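Local coordinates for amidohydrolase family protein (Acinetobacter baumannii, PDB 4I6K) that probably hydrolyses 2-pyrone-4,6-dicarboxylate, opening its lactone ring, as a member of the amidohydrolase family, at residues F198-L202 with I233-F239; I209-G213 with L243-S247. All blocks are in the same frame, centred on the assembly; numbering follows the deposited sequence.

Contact 1: F198-L202 with I233-F239; sequences FLSLL and IFKEKGF
The backbone carbonyl of L202 accepts a 2.7 Å hydrogen bond from a water that also lies beside K237 NZ, though that second leg is too short in the model to be sure of. The water links the C-terminal ends of two neighbouring outer helices, 193-201 and 222-237, in an eight-stranded (β/α)8 barrel. Lysine suits the margin of the interface because its long chain can reach across it. K237 runs straight as far as CD and then bends at chi3 (68°) and chi4 (54°), a curl that brings the amine towards the water, although CE lies implausibly near L199 O and the fine placement of this end is doubtful. Deeper in, leucine supplies a forked tip. Both methyls of L199 meet I233 CG2, and CD2 also lies 3.8 Å from F234 CE1, in the plane of that ring and at its edge, so one forked tip touches both I233 and the ring edge of F234. Nearer the helix ends, L202 CB packs 3.7 Å from F239 CZ, while L202 O approaches the same ring near its plane. F239 is brought there by a Schellman motif that ends helix 222-237. At the backbone angles of G238 (phi 98°) a CB would be jammed against the carbonyl O of K237, which calls for glycine; its N bonds K235 O, and the motif is completed by the 3.0 Å hydrogen bond from F239 N to F234 O.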
# COMPACT_ATOMS: atom_id res chain seq x y z
N PHE A 198 -14.18 -11.07 -1.80
CA PHE A 198 -12.88 -10.46 -2.12
C PHE A 198 -11.81 -11.53 -2.33
O PHE A 198 -11.12 -11.54 -3.35
CB PHE A 198 -12.47 -9.50 -0.98
CG PHE A 198 -10.98 -9.28 -0.87
CD1 PHE A 198 -10.28 -9.78 0.22
CD2 PHE A 198 -10.29 -8.58 -1.84
CE1 PHE A 198 -8.91 -9.56 0.33
CE2 PHE A 198 -8.93 -8.38 -1.73
CZ PHE A 198 -8.24 -8.87 -0.65
N LEU A 199 -11.71 -12.44 -1.37
CA LEU A 199 -10.74 -13.52 -1.42
C LEU A 199 -10.90 -14.36 -2.69
O LEU A 199 -9.92 -14.74 -3.32
CB LEU A 199 -10.88 -14.41 -0.19
CG LEU A 199 -10.42 -13.83 1.14
CD1 LEU A 199 -10.92 -14.70 2.27
CD2 LEU A 199 -8.90 -13.73 1.19
N SER A 200 -12.14 -14.67 -3.04
CA SER A 200 -12.40 -15.50 -4.21
C SER A 200 -12.01 -14.78 -5.50
O SER A 200 -11.75 -15.40 -6.54
CB SER A 200 -13.87 -15.88 -4.25
OG SER A 200 -14.67 -14.74 -4.52
N LEU A 201 -11.97 -13.45 -5.45
CA LEU A 201 -11.73 -12.64 -6.65
C LEU A 201 -10.24 -12.51 -6.91
O LEU A 201 -9.83 -12.06 -7.98
CB LEU A 201 -12.32 -11.24 -6.48
CG LEU A 201 -13.83 -11.17 -6.34
CD1 LEU A 201 -14.28 -9.74 -6.04
CD2 LEU A 201 -14.44 -11.69 -7.62
N LEU A 202 -9.44 -12.89 -5.92
CA LEU A 202 -8.00 -12.77 -6.04
C LEU A 202 -7.48 -13.72 -7.10
O LEU A 202 -7.88 -14.90 -7.16
CB LEU A 202 -7.33 -13.07 -4.70
CG LEU A 202 -7.56 -12.09 -3.56
CD1 LEU A 202 -6.99 -12.67 -2.27
CD2 LEU A 202 -6.92 -10.74 -3.87
N ILE A 233 -4.92 -17.81 5.34
CA ILE A 233 -5.78 -17.92 4.16
C ILE A 233 -4.98 -17.65 2.88
O ILE A 233 -4.95 -18.48 1.98
CB ILE A 233 -6.98 -16.97 4.28
CG1 ILE A 233 -7.88 -17.43 5.43
CG2 ILE A 233 -7.77 -16.91 2.98
CD1 ILE A 233 -9.05 -16.51 5.70
N PHE A 234 -4.31 -16.50 2.81
CA PHE A 234 -3.45 -16.18 1.66
C PHE A 234 -2.53 -17.34 1.30
O PHE A 234 -2.35 -17.68 0.12
CB PHE A 234 -2.59 -14.95 1.95
CG PHE A 234 -3.39 -13.72 2.33
CD1 PHE A 234 -4.73 -13.61 1.98
CD2 PHE A 234 -2.78 -12.67 3.01
CE1 PHE A 234 -5.45 -12.46 2.31
CE2 PHE A 234 -3.50 -11.52 3.35
CZ PHE A 234 -4.84 -11.42 3.00
N LYS A 235 -1.92 -17.93 2.32
CA LYS A 235 -1.03 -19.06 2.13
C LYS A 235 -1.73 -20.20 1.41
O LYS A 235 -1.26 -20.68 0.38
CB LYS A 235 -0.51 -19.57 3.47
CG LYS A 235 0.94 -19.96 3.45
CD LYS A 235 1.74 -18.88 4.16
CE LYS A 235 1.52 -18.95 5.67
NZ LYS A 235 2.28 -20.07 6.33
N GLU A 236 -2.86 -20.64 1.97
CA GLU A 236 -3.56 -21.79 1.42
C GLU A 236 -4.10 -21.52 0.02
O GLU A 236 -4.29 -22.45 -0.77
CB GLU A 236 -4.69 -22.20 2.35
CG GLU A 236 -4.21 -22.45 3.76
CD GLU A 236 -5.22 -22.02 4.81
OE1 GLU A 236 -6.35 -21.61 4.42
OE2 GLU A 236 -4.89 -22.07 6.01
N LYS A 237 -4.35 -20.25 -0.29
CA LYS A 237 -4.91 -19.92 -1.59
C LYS A 237 -3.81 -20.03 -2.65
O LYS A 237 -4.09 -20.09 -3.84
CB LYS A 237 -5.54 -18.53 -1.59
CG LYS A 237 -6.91 -18.50 -0.90
CD LYS A 237 -7.58 -17.11 -0.97
CE LYS A 237 -8.02 -16.68 -2.39
NZ LYS A 237 -8.90 -17.65 -3.12
N GLY A 238 -2.56 -20.07 -2.19
CA GLY A 238 -1.40 -20.11 -3.10
C GLY A 238 -0.70 -18.78 -3.38
O GLY A 238 0.04 -18.66 -4.37
N PHE A 239 -0.90 -17.80 -2.51
CA PHE A 239 -0.44 -16.43 -2.76
C PHE A 239 0.83 -16.00 -1.98
O PHE A 239 1.13 -14.80 -1.87
CB PHE A 239 -1.57 -15.43 -2.50
CG PHE A 239 -2.67 -15.48 -3.54
CD1 PHE A 239 -2.80 -14.47 -4.48
CD2 PHE A 239 -3.58 -16.54 -3.57
CE1 PHE A 239 -3.81 -14.51 -5.44
CE2 PHE A 239 -4.58 -16.58 -4.52
CZ PHE A 239 -4.70 -15.56 -5.46
O HOH W 1 -8.90 -16.87 -5.54

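Contact 2: I209-G213 with L243-S247; sequences IKVSG and LIWGS
I209 and K210 run parallel to L243 and I244, and I244 uses both its N and its O on the edge that faces 209-213: I244 N donates to I209 O at 3.0 Å, and V211 N donates to I244 O at 2.7 Å. The same carbonyls also receive CA-H contacts, from L243 to I209 O and from K210 to I244 O (3.1 Å). On one face, L243 CD2 reaches I209 CB at 3.7 Å; both apolar chains pack against F234 of helix 222-237. On the other face, I244 places CG1 between its backbone N and carbonyl carbon (chi1 63°), which carries CD1 to the I209 carbonyl, while K210 sends its chain away. Strand 207-210, helix 222-237 and strand 243-244 form a β-α-β unit of a (β/α)8 barrel, and K210 points inward: its amine forms a salt bridge with E154 and hydrogen bonds with T30 O and H31 ND1. Past the strands, V211 CG2 meets the edge of the W245 indole in its plane, 4.0 Å from CD1, and V211 O lies 3.3 Å from that carbon. S247 N sits over one indole face, towards the rim. Glycine at 246 leaves room beside S212, whose CB is tightly placed 3.0 Å from G246 O. The S212 side chain lies about 7 Å from bound citric acid, and its OG is hydrogen-bonded to H180 ND1.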
# COMPACT_ATOMS: atom_id res chain seq x y z
N ILE A 209 -0.87 -8.71 -2.07
CA ILE A 209 -1.39 -8.22 -0.80
C ILE A 209 -0.30 -7.78 0.16
O ILE A 209 0.71 -8.49 0.36
CB ILE A 209 -2.24 -9.28 -0.10
CG1 ILE A 209 -3.37 -9.73 -1.02
CG2 ILE A 209 -2.79 -8.70 1.19
CD1 ILE A 209 -3.96 -11.05 -0.62
N LYS A 210 -0.50 -6.60 0.74
CA LYS A 210 0.41 -6.06 1.74
C LYS A 210 -0.01 -6.57 3.11
O LYS A 210 -1.17 -6.40 3.49
CB LYS A 210 0.38 -4.52 1.74
CG LYS A 210 0.65 -3.86 0.39
CD LYS A 210 1.52 -2.63 0.58
CE LYS A 210 1.40 -1.67 -0.58
NZ LYS A 210 2.35 -0.53 -0.41
N VAL A 211 0.92 -7.19 3.85
CA VAL A 211 0.61 -7.67 5.20
C VAL A 211 1.04 -6.63 6.24
O VAL A 211 1.69 -6.94 7.23
CB VAL A 211 1.25 -9.05 5.51
CG1 VAL A 211 0.62 -10.17 4.66
CG2 VAL A 211 2.77 -9.01 5.32
N SER A 212 0.65 -5.38 5.98
CA SER A 212 1.04 -4.26 6.80
C SER A 212 -0.17 -3.81 7.57
O SER A 212 -1.29 -4.23 7.26
CB SER A 212 1.46 -3.11 5.89
OG SER A 212 0.39 -2.75 5.02
N GLY A 213 0.05 -2.94 8.55
CA GLY A 213 -1.05 -2.24 9.22
C GLY A 213 -2.05 -3.14 9.93
O GLY A 213 -3.24 -2.80 10.02
N LEU A 243 2.87 -11.80 -1.63
CA LEU A 243 2.74 -11.08 -0.38
C LEU A 243 3.92 -10.16 -0.14
O LEU A 243 5.07 -10.55 -0.36
CB LEU A 243 2.59 -12.05 0.79
CG LEU A 243 1.36 -12.97 0.74
CD1 LEU A 243 1.28 -13.83 2.01
CD2 LEU A 243 0.09 -12.14 0.53
N ILE A 244 3.64 -8.95 0.30
CA ILE A 244 4.71 -8.02 0.69
C ILE A 244 4.38 -7.31 2.01
O ILE A 244 3.22 -7.26 2.44
CB ILE A 244 5.09 -7.00 -0.44
CG1 ILE A 244 3.92 -6.08 -0.80
CG2 ILE A 244 5.63 -7.73 -1.68
CD1 ILE A 244 3.05 -6.61 -1.91
N TRP A 245 5.42 -6.80 2.67
CA TRP A 245 5.25 -6.14 3.97
C TRP A 245 5.54 -4.64 3.96
O TRP A 245 6.39 -4.16 3.20
CB TRP A 245 6.12 -6.78 5.04
CG TRP A 245 5.96 -6.14 6.38
CD1 TRP A 245 4.96 -6.37 7.28
CD2 TRP A 245 6.80 -5.14 6.95
NE1 TRP A 245 5.14 -5.58 8.39
CE2 TRP A 245 6.27 -4.82 8.22
CE3 TRP A 245 7.96 -4.49 6.53
CZ2 TRP A 245 6.86 -3.88 9.06
CZ3 TRP A 245 8.55 -3.55 7.37
CH2 TRP A 245 7.99 -3.25 8.61
N GLY A 246 4.86 -3.92 4.84
CA GLY A 246 5.12 -2.51 5.03
C GLY A 246 4.96 -2.13 6.48
O GLY A 246 4.09 -2.63 7.19
N SER A 247 5.82 -1.22 6.93
CA SER A 247 5.72 -0.69 8.28
C SER A 247 4.44 0.13 8.46
O SER A 247 3.89 0.20 9.56
CB SER A 247 6.94 0.19 8.59
OG SER A 247 6.86 1.46 7.93

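In the fold
The two contacts interleave along the chain: helix 193-201, strand 207-210, helix 222-237, strand 243-244. Contact 1 therefore joins two successive outer helices, and contact 2 the strands that follow each of them. Their centres lie about 15 Å apart, contact 1 in the outer layer and contact 2 nearer the middle of the barrel. Hydrophobic packing joins the layers, since I209 CD1 lies 3.6 Å from F234 CE1 and also touches L202. Contact 1 sits where the helices end and turn back into the barrel; contact 2 runs on from there to the C-terminal strand ends, where W245 is hydrogen-bonded to T30 of strand 28-32, which closes the barrel, and citric acid lies nearby, consistent with an active-site location.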